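Local coordinates for peptide ABC transporter, peptide-binding protein (Thermus thermophilus, PDB 2D5W), which binds oligopeptides, here a pentapeptide, and probably hands them to an ABC transporter for uptake into the cell, at residues Ile140-Pro152 and Leu472-Thr486. Residues are numbered along the deposited sequence; the frame is centred on the assembly and turned at random.
Sequences IFEPAYYYDTYGP and LQEDGSLFQYKNLNT
In this family 5 solute-binding protein, the tyrosine-rich turns that follow strand 136-141 meet the long loop between strand 463-469 and helix 509-518, with the Y147 ring pressed against Q473 at the middle. CB of Q473 sits over one face of that ring, 3.6 Å from its centroid, in a CH-pi contact, while CB of Y145 lies toward the rim of the opposite face. The Q473 chain runs on across the ring, extended beyond CG, and NE2 reaches Y147 O at 3.0 Å. Y150 N binds the same oxygen from the other face of the carbonyl plane, tying the contact to the 147-150 type I turn. CG of Y147 lies between its backbone N and carbonyl carbon (chi1 58°), a torsion that lays the ring against Q473 and carries the hydroxyl to D475, where OH donates to the anti lone pair of OD2 (2.7 Å). The other oxygen, OD1, takes both N and OG of S477. Y146 OH gives a 2.6 Å bond to E474 O, in the carbonyl plane, and a water links this hydroxyl to L472 O. Further along, N485 ND2, also bonded to S516 O, donates to Y145 OH (3.1 Å, nearly straight), which also bonds D122. A leucine replacing Y147 would probably leave D475 OD2 without its phenol donor and Q473 without an aromatic face. Three buried tyrosines thus spend their hydroxyls on amide, carbonyl and carboxylate partners, joining sequence-distant loops through directional polar bonds.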
ATOM      1  N   ILE A 140      21.045   5.691  10.193  1.00 11.57           N
ATOM      2  CA  ILE A 140      22.084   6.031   9.231  1.00 12.50           C
ATOM      3  C   ILE A 140      21.713   5.546   7.838  1.00 12.38           C
ATOM      4  O   ILE A 140      21.529   4.349   7.619  1.00 13.95           O
ATOM      5  CB  ILE A 140      23.427   5.385   9.638  1.00 13.33           C
ATOM      6  CG1 ILE A 140      23.773   5.768  11.080  1.00 15.10           C
ATOM      7  CG2 ILE A 140      24.533   5.833   8.688  1.00 14.44           C
ATOM      8  CD1 ILE A 140      24.922   4.968  11.668  1.00 18.83           C
ATOM      9  N   PHE A 141      21.607   6.482   6.901  1.00 11.24           N
ATOM     10  CA  PHE A 141      21.268   6.154   5.520  1.00 11.09           C
ATOM     11  C   PHE A 141      22.476   6.446   4.638  1.00 11.19           C
ATOM     12  O   PHE A 141      22.935   7.587   4.565  1.00 11.11           O
ATOM     13  CB  PHE A 141      20.089   6.999   5.022  1.00 11.39           C
ATOM     14  CG  PHE A 141      18.894   7.002   5.938  1.00 12.27           C
ATOM     15  CD1 PHE A 141      18.905   7.738   7.118  1.00 14.15           C
ATOM     16  CD2 PHE A 141      17.748   6.287   5.608  1.00 13.12           C
ATOM     17  CE1 PHE A 141      17.792   7.767   7.958  1.00 13.48           C
ATOM     18  CE2 PHE A 141      16.627   6.308   6.443  1.00 13.87           C
ATOM     19  CZ  PHE A 141      16.651   7.048   7.617  1.00 13.55           C
ATOM     20  N   GLU A 142      22.990   5.422   3.969  1.00 11.33           N
ATOM     21  CA  GLU A 142      24.138   5.607   3.092  1.00 12.14           C
ATOM     22  C   GLU A 142      24.128   4.594   1.950  1.00 12.31           C
ATOM     23  O   GLU A 142      24.264   3.393   2.174  1.00 13.53           O
ATOM     24  CB  GLU A 142      25.441   5.476   3.886  1.00 14.68           C
ATOM     25  CG  GLU A 142      26.682   5.767   3.051  1.00 17.05           C
ATOM     26  CD  GLU A 142      27.971   5.625   3.832  1.00 20.20           C
ATOM     27  OE1 GLU A 142      28.147   6.353   4.830  1.00 22.16           O
ATOM     28  OE2 GLU A 142      28.810   4.786   3.442  1.00 24.92           O
ATOM     29  N   PRO A 143      23.951   5.069   0.706  1.00 12.48           N
ATOM     30  CA  PRO A 143      23.767   6.480   0.356  1.00 12.01           C
ATOM     31  C   PRO A 143      22.379   6.968   0.755  1.00 11.69           C
ATOM     32  O   PRO A 143      21.428   6.183   0.800  1.00 13.10           O
ATOM     33  CB  PRO A 143      23.969   6.484  -1.155  1.00 12.74           C
ATOM     34  CG  PRO A 143      23.378   5.170  -1.555  1.00 12.40           C
ATOM     35  CD  PRO A 143      23.923   4.224  -0.502  1.00 12.29           C
ATOM     36  N   ALA A 144      22.265   8.258   1.039  1.00 10.46           N
ATOM     37  CA  ALA A 144      20.992   8.842   1.431  1.00 10.17           C
ATOM     38  C   ALA A 144      20.146   9.167   0.207  1.00 10.71           C
ATOM     39  O   ALA A 144      20.676   9.563  -0.837  1.00 10.79           O
ATOM     40  CB  ALA A 144      21.230  10.105   2.247  1.00 11.91           C
ATOM     41  N   TYR A 145      18.834   8.988   0.341  1.00  9.80           N
ATOM     42  CA  TYR A 145      17.890   9.287  -0.729  1.00  9.53           C
ATOM     43  C   TYR A 145      17.130  10.550  -0.340  1.00  9.82           C
ATOM     44  O   TYR A 145      17.024  10.881   0.842  1.00 10.42           O
ATOM     45  CB  TYR A 145      16.906   8.134  -0.942  1.00 10.90           C
ATOM     46  CG  TYR A 145      17.495   6.902  -1.603  1.00 10.54           C
ATOM     47  CD1 TYR A 145      16.685   5.812  -1.923  1.00 10.18           C
ATOM     48  CD2 TYR A 145      18.854   6.823  -1.915  1.00 10.98           C
ATOM     49  CE1 TYR A 145      17.212   4.677  -2.535  1.00 10.64           C
ATOM     50  CE2 TYR A 145      19.389   5.692  -2.522  1.00 12.37           C
ATOM     51  CZ  TYR A 145      18.565   4.624  -2.831  1.00 11.35           C
ATOM     52  OH  TYR A 145      19.111   3.512  -3.432  1.00 12.44           O
ATOM     53  N   TYR A 146      16.582  11.241  -1.333  1.00 10.03           N
ATOM     54  CA  TYR A 146      15.878  12.494  -1.101  1.00 10.14           C
ATOM     55  C   TYR A 146      14.697  12.430  -0.142  1.00 10.78           C
ATOM     56  O   TYR A 146      14.329  13.443   0.452  1.00 11.42           O
ATOM     57  CB  TYR A 146      15.409  13.080  -2.440  1.00  9.89           C
ATOM     58  CG  TYR A 146      14.143  12.459  -2.993  1.00  9.67           C
ATOM     59  CD1 TYR A 146      12.903  13.061  -2.783  1.00 10.26           C
ATOM     60  CD2 TYR A 146      14.183  11.266  -3.714  1.00  9.65           C
ATOM     61  CE1 TYR A 146      11.732  12.491  -3.278  1.00  9.75           C
ATOM     62  CE2 TYR A 146      13.016  10.687  -4.212  1.00  9.39           C
ATOM     63  CZ  TYR A 146      11.799  11.305  -3.988  1.00  9.08           C
ATOM     64  OH  TYR A 146      10.638  10.733  -4.463  1.00  9.71           O
ATOM     65  N   TYR A 147      14.115  11.245   0.017  1.00  9.91           N
ATOM     66  CA  TYR A 147      12.944  11.077   0.874  1.00 10.21           C
ATOM     67  C   TYR A 147      13.177  10.450   2.244  1.00 10.79           C
ATOM     68  O   TYR A 147      12.218  10.178   2.964  1.00 10.95           O
ATOM     69  CB  TYR A 147      11.889  10.252   0.129  1.00 11.22           C
ATOM     70  CG  TYR A 147      12.340   8.868  -0.319  1.00 10.29           C
ATOM     71  CD1 TYR A 147      12.877   7.949   0.586  1.00 12.02           C
ATOM     72  CD2 TYR A 147      12.160   8.454  -1.637  1.00 11.90           C
ATOM     73  CE1 TYR A 147      13.214   6.654   0.189  1.00 12.25           C
ATOM     74  CE2 TYR A 147      12.490   7.162  -2.043  1.00 12.78           C
ATOM     75  CZ  TYR A 147      13.014   6.267  -1.126  1.00 11.58           C
ATOM     76  OH  TYR A 147      13.321   4.983  -1.511  1.00 12.99           O
ATOM     77  N   ASP A 148      14.430  10.231   2.624  1.00 10.45           N
ATOM     78  CA  ASP A 148      14.706   9.580   3.902  1.00 11.22           C
ATOM     79  C   ASP A 148      14.196  10.277   5.165  1.00 12.20           C
ATOM     80  O   ASP A 148      13.983   9.617   6.186  1.00 12.93           O
ATOM     81  CB  ASP A 148      16.202   9.283   4.012  1.00 10.64           C
ATOM     82  CG  ASP A 148      16.639   8.152   3.088  1.00 10.53           C
ATOM     83  OD1 ASP A 148      17.848   8.045   2.803  1.00 10.77           O
ATOM     84  OD2 ASP A 148      15.773   7.356   2.654  1.00 11.87           O
ATOM     85  N   THR A 149      13.985  11.589   5.111  1.00 11.96           N
ATOM     86  CA  THR A 149      13.483  12.301   6.286  1.00 13.72           C
ATOM     87  C   THR A 149      11.958  12.374   6.302  1.00 14.80           C
ATOM     88  O   THR A 149      11.372  12.869   7.265  1.00 15.84           O
ATOM     89  CB  THR A 149      14.028  13.746   6.371  1.00 13.44           C
ATOM     90  OG1 THR A 149      13.584  14.497   5.235  1.00 15.55           O
ATOM     91  CG2 THR A 149      15.549  13.745   6.425  1.00 14.18           C
ATOM     92  N   TYR A 150      11.322  11.879   5.242  1.00 13.07           N
ATOM     93  CA  TYR A 150       9.861  11.901   5.136  1.00 13.23           C
ATOM     94  C   TYR A 150       9.189  10.931   6.109  1.00 13.39           C
ATOM     95  O   TYR A 150       9.436   9.726   6.066  1.00 15.65           O
ATOM     96  CB  TYR A 150       9.414  11.536   3.718  1.00 12.22           C
ATOM     97  CG  TYR A 150       9.819  12.488   2.608  1.00 12.46           C
ATOM     98  CD1 TYR A 150       9.378  12.265   1.304  1.00 12.34           C
ATOM     99  CD2 TYR A 150      10.645  13.590   2.845  1.00 13.44           C
ATOM    100  CE1 TYR A 150       9.744  13.104   0.263  1.00 12.59           C
ATOM    101  CE2 TYR A 150      11.020  14.444   1.799  1.00 14.01           C
ATOM    102  CZ  TYR A 150      10.563  14.190   0.512  1.00 13.61           C
ATOM    103  OH  TYR A 150      10.913  15.009  -0.537  1.00 15.11           O
ATOM    104  N   GLY A 151       8.327  11.455   6.973  1.00 12.76           N
ATOM    105  CA  GLY A 151       7.631  10.606   7.923  1.00 12.50           C
ATOM    106  C   GLY A 151       6.485   9.848   7.274  1.00 12.73           C
ATOM    107  O   GLY A 151       6.124  10.127   6.133  1.00 12.98           O
ATOM    108  N   PRO A 152       5.869   8.895   7.985  1.00 12.64           N
ATOM    109  CA  PRO A 152       6.209   8.517   9.359  1.00 13.40           C
ATOM    110  C   PRO A 152       7.472   7.673   9.495  1.00 13.45           C
ATOM    111  O   PRO A 152       7.895   6.992   8.555  1.00 14.28           O
ATOM    112  CB  PRO A 152       4.968   7.764   9.821  1.00 14.26           C
ATOM    113  CG  PRO A 152       4.512   7.093   8.560  1.00 17.20           C
ATOM    114  CD  PRO A 152       4.650   8.196   7.535  1.00 13.67           C
ATOM    115  N   LEU A 472       4.983   9.654  -0.216  1.00 10.70           N
ATOM    116  CA  LEU A 472       5.894  10.547  -0.923  1.00 10.37           C
ATOM    117  C   LEU A 472       7.298   9.995  -1.155  1.00  9.15           C
ATOM    118  O   LEU A 472       8.145  10.669  -1.740  1.00 10.39           O
ATOM    119  CB  LEU A 472       5.976  11.890  -0.190  1.00 11.50           C
ATOM    120  CG  LEU A 472       4.782  12.811  -0.452  1.00 11.91           C
ATOM    121  CD1 LEU A 472       4.759  13.943   0.562  1.00 14.36           C
ATOM    122  CD2 LEU A 472       4.866  13.352  -1.873  1.00 12.61           C
ATOM    123  N   GLN A 473       7.553   8.774  -0.699  1.00  9.76           N
ATOM    124  CA  GLN A 473       8.863   8.170  -0.904  1.00 10.97           C
ATOM    125  C   GLN A 473       8.874   7.428  -2.237  1.00 11.06           C
ATOM    126  O   GLN A 473       9.057   6.213  -2.292  1.00 12.65           O
ATOM    127  CB  GLN A 473       9.190   7.220   0.245  1.00 11.80           C
ATOM    128  CG  GLN A 473       9.195   7.900   1.608  1.00 14.08           C
ATOM    129  CD  GLN A 473       9.799   7.031   2.688  1.00 15.39           C
ATOM    130  OE1 GLN A 473       9.476   5.849   2.801  1.00 19.12           O
ATOM    131  NE2 GLN A 473      10.677   7.613   3.497  1.00 16.50           N
ATOM    132  N   GLU A 474       8.679   8.183  -3.313  1.00 10.82           N
ATOM    133  CA  GLU A 474       8.643   7.616  -4.656  1.00 10.16           C
ATOM    134  C   GLU A 474      10.041   7.338  -5.203  1.00 11.57           C
ATOM    135  O   GLU A 474      10.881   8.236  -5.278  1.00 11.32           O
ATOM    136  CB  GLU A 474       7.894   8.563  -5.595  1.00 11.18           C
ATOM    137  CG  GLU A 474       7.757   8.062  -7.034  1.00 11.41           C
ATOM    138  CD  GLU A 474       7.018   6.732  -7.135  1.00 11.39           C
ATOM    139  OE1 GLU A 474       5.890   6.634  -6.605  1.00 13.23           O
ATOM    140  OE2 GLU A 474       7.564   5.788  -7.749  1.00 12.95           O
ATOM    141  N   ASP A 475      10.280   6.088  -5.583  1.00 12.44           N
ATOM    142  CA  ASP A 475      11.574   5.681  -6.124  1.00 12.93           C
ATOM    143  C   ASP A 475      11.434   4.834  -7.386  1.00 11.91           C
ATOM    144  O   ASP A 475      12.432   4.353  -7.926  1.00 12.88           O
ATOM    145  CB  ASP A 475      12.358   4.886  -5.076  1.00 13.94           C
ATOM    146  CG  ASP A 475      11.500   3.864  -4.358  1.00 16.00           C
ATOM    147  OD1 ASP A 475      10.584   3.302  -4.992  1.00 14.33           O
ATOM    148  OD2 ASP A 475      11.744   3.616  -3.161  1.00 17.42           O
ATOM    149  N   GLY A 476      10.202   4.652  -7.852  1.00 11.57           N
ATOM    150  CA  GLY A 476       9.971   3.842  -9.037  1.00 11.08           C
ATOM    151  C   GLY A 476      10.268   2.370  -8.798  1.00 10.41           C
ATOM    152  O   GLY A 476      10.300   1.579  -9.742  1.00 10.51           O
ATOM    153  N   SER A 477      10.463   1.989  -7.536  1.00 10.64           N
ATOM    154  CA  SER A 477      10.781   0.600  -7.204  1.00 11.68           C
ATOM    155  C   SER A 477       9.722  -0.417  -7.626  1.00 10.33           C
ATOM    156  O   SER A 477      10.025  -1.599  -7.753  1.00 11.83           O
ATOM    157  CB  SER A 477      11.081   0.455  -5.707  1.00 14.43           C
ATOM    158  OG  SER A 477       9.956   0.768  -4.914  1.00 15.75           O
ATOM    159  N   LEU A 478       8.488   0.028  -7.841  1.00 10.13           N
ATOM    160  CA  LEU A 478       7.438  -0.884  -8.294  1.00  9.90           C
ATOM    161  C   LEU A 478       7.806  -1.462  -9.656  1.00  9.61           C
ATOM    162  O   LEU A 478       7.319  -2.525 -10.045  1.00  9.84           O
ATOM    163  CB  LEU A 478       6.097  -0.153  -8.431  1.00 10.67           C
ATOM    164  CG  LEU A 478       5.311   0.167  -7.159  1.00 10.87           C
ATOM    165  CD1 LEU A 478       4.053   0.941  -7.525  1.00 12.88           C
ATOM    166  CD2 LEU A 478       4.947  -1.125  -6.439  1.00 12.47           C
ATOM    167  N   PHE A 479       8.671  -0.758 -10.380  1.00  8.64           N
ATOM    168  CA  PHE A 479       9.058  -1.191 -11.712  1.00  9.60           C
ATOM    169  C   PHE A 479      10.543  -1.354 -11.963  1.00 10.60           C
ATOM    170  O   PHE A 479      10.967  -1.513 -13.104  1.00 11.09           O
ATOM    171  CB  PHE A 479       8.426  -0.255 -12.742  1.00 10.50           C
ATOM    172  CG  PHE A 479       6.931  -0.277 -12.699  1.00  9.61           C
ATOM    173  CD1 PHE A 479       6.214   0.736 -12.074  1.00 10.40           C
ATOM    174  CD2 PHE A 479       6.240  -1.376 -13.196  1.00 10.03           C
ATOM    175  CE1 PHE A 479       4.832   0.648 -11.941  1.00 10.35           C
ATOM    176  CE2 PHE A 479       4.862  -1.472 -13.068  1.00  9.82           C
ATOM    177  CZ  PHE A 479       4.157  -0.459 -12.437  1.00 10.05           C
ATOM    178  N   GLN A 480      11.341  -1.330 -10.904  1.00 10.05           N
ATOM    179  CA  GLN A 480      12.775  -1.523 -11.060  1.00 10.65           C
ATOM    180  C   GLN A 480      13.083  -3.006 -11.017  1.00 10.17           C
ATOM    181  O   GLN A 480      12.435  -3.765 -10.292  1.00 11.07           O
ATOM    182  CB  GLN A 480      13.555  -0.888  -9.914  1.00 11.64           C
ATOM    183  CG  GLN A 480      13.559   0.610  -9.857  1.00 12.10           C
ATOM    184  CD  GLN A 480      14.334   1.105  -8.658  1.00 11.97           C
ATOM    185  OE1 GLN A 480      14.139   0.617  -7.545  1.00 13.88           O
ATOM    186  NE2 GLN A 480      15.212   2.076  -8.872  1.00 13.86           N
ATOM    187  N   TYR A 481      14.066  -3.430 -11.798  1.00 10.50           N
ATOM    188  CA  TYR A 481      14.486  -4.817 -11.738  1.00 10.66           C
ATOM    189  C   TYR A 481      15.509  -4.823 -10.604  1.00 11.22           C
ATOM    190  O   TYR A 481      15.480  -5.679  -9.720  1.00 11.29           O
ATOM    191  CB  TYR A 481      15.152  -5.255 -13.040  1.00 12.67           C
ATOM    192  CG  TYR A 481      15.958  -6.524 -12.880  1.00 16.15           C
ATOM    193  CD1 TYR A 481      15.337  -7.750 -12.639  1.00 19.47           C
ATOM    194  CD2 TYR A 481      17.352  -6.488 -12.921  1.00 18.37           C
ATOM    195  CE1 TYR A 481      16.089  -8.911 -12.441  1.00 20.96           C
ATOM    196  CE2 TYR A 481      18.109  -7.637 -12.723  1.00 21.28           C
ATOM    197  CZ  TYR A 481      17.474  -8.843 -12.483  1.00 20.66           C
ATOM    198  OH  TYR A 481      18.222  -9.981 -12.291  1.00 24.78           O
ATOM    199  N   LYS A 482      16.397  -3.835 -10.625  1.00 11.72           N
ATOM    200  CA  LYS A 482      17.428  -3.711  -9.607  1.00 12.71           C
ATOM    201  C   LYS A 482      17.751  -2.251  -9.322  1.00 13.22           C
ATOM    202  O   LYS A 482      17.779  -1.423 -10.233  1.00 14.34           O
ATOM    203  CB  LYS A 482      18.702  -4.423 -10.071  1.00 15.71           C
ATOM    204  CG  LYS A 482      19.877  -4.314  -9.106  1.00 19.07           C
ATOM    205  CD  LYS A 482      21.157  -4.864  -9.724  1.00 22.59           C
ATOM    206  CE  LYS A 482      21.008  -6.324 -10.124  1.00 24.75           C
ATOM    207  NZ  LYS A 482      22.246  -6.848 -10.765  1.00 26.06           N
ATOM    208  N   ASN A 483      17.968  -1.926  -8.052  1.00 12.55           N
ATOM    209  CA  ASN A 483      18.356  -0.570  -7.701  1.00 12.32           C
ATOM    210  C   ASN A 483      19.875  -0.617  -7.830  1.00 12.50           C
ATOM    211  O   ASN A 483      20.538  -1.422  -7.171  1.00 13.35           O
ATOM    212  CB  ASN A 483      17.954  -0.221  -6.269  1.00 12.96           C
ATOM    213  CG  ASN A 483      18.368   1.184  -5.887  1.00 14.72           C
ATOM    214  OD1 ASN A 483      19.558   1.492  -5.833  1.00 16.20           O
ATOM    215  ND2 ASN A 483      17.393   2.046  -5.634  1.00 15.07           N
ATOM    216  N   LEU A 484      20.419   0.234  -8.691  1.00 12.45           N
ATOM    217  CA  LEU A 484      21.855   0.247  -8.946  1.00 13.75           C
ATOM    218  C   LEU A 484      22.736   0.779  -7.823  1.00 14.56           C
ATOM    219  O   LEU A 484      23.949   0.565  -7.830  1.00 16.86           O
ATOM    220  CB  LEU A 484      22.142   1.020 -10.236  1.00 16.09           C
ATOM    221  CG  LEU A 484      21.389   0.514 -11.470  1.00 18.91           C
ATOM    222  CD1 LEU A 484      21.854   1.285 -12.694  1.00 20.15           C
ATOM    223  CD2 LEU A 484      21.633  -0.976 -11.657  1.00 21.69           C
ATOM    224  N   ASN A 485      22.142   1.465  -6.857  1.00 13.68           N
ATOM    225  CA  ASN A 485      22.924   2.006  -5.754  1.00 13.47           C
ATOM    226  C   ASN A 485      23.239   0.951  -4.709  1.00 14.01           C
ATOM    227  O   ASN A 485      24.272   1.015  -4.045  1.00 16.38           O
ATOM    228  CB  ASN A 485      22.177   3.157  -5.086  1.00 13.78           C
ATOM    229  CG  ASN A 485      21.731   4.199  -6.074  1.00 12.35           C
ATOM    230  OD1 ASN A 485      22.479   4.568  -6.978  1.00 14.13           O
ATOM    231  ND2 ASN A 485      20.511   4.689  -5.906  1.00 12.31           N
ATOM    232  N   THR A 486      22.348  -0.023  -4.572  1.00 13.67           N
ATOM    233  CA  THR A 486      22.512  -1.081  -3.582  1.00 14.02           C
ATOM    234  C   THR A 486      22.621  -2.469  -4.192  1.00 13.95           C
ATOM    235  O   THR A 486      23.017  -3.417  -3.515  1.00 15.40           O
ATOM    236  CB  THR A 486      21.325  -1.096  -2.606  1.00 14.72           C
ATOM    237  OG1 THR A 486      20.104  -1.195  -3.353  1.00 15.40           O
ATOM    238  CG2 THR A 486      21.302   0.173  -1.766  1.00 15.76           C
TER
HETATM  239  O   HOH W   1       8.117  11.916  -4.084  1.00 10.89           O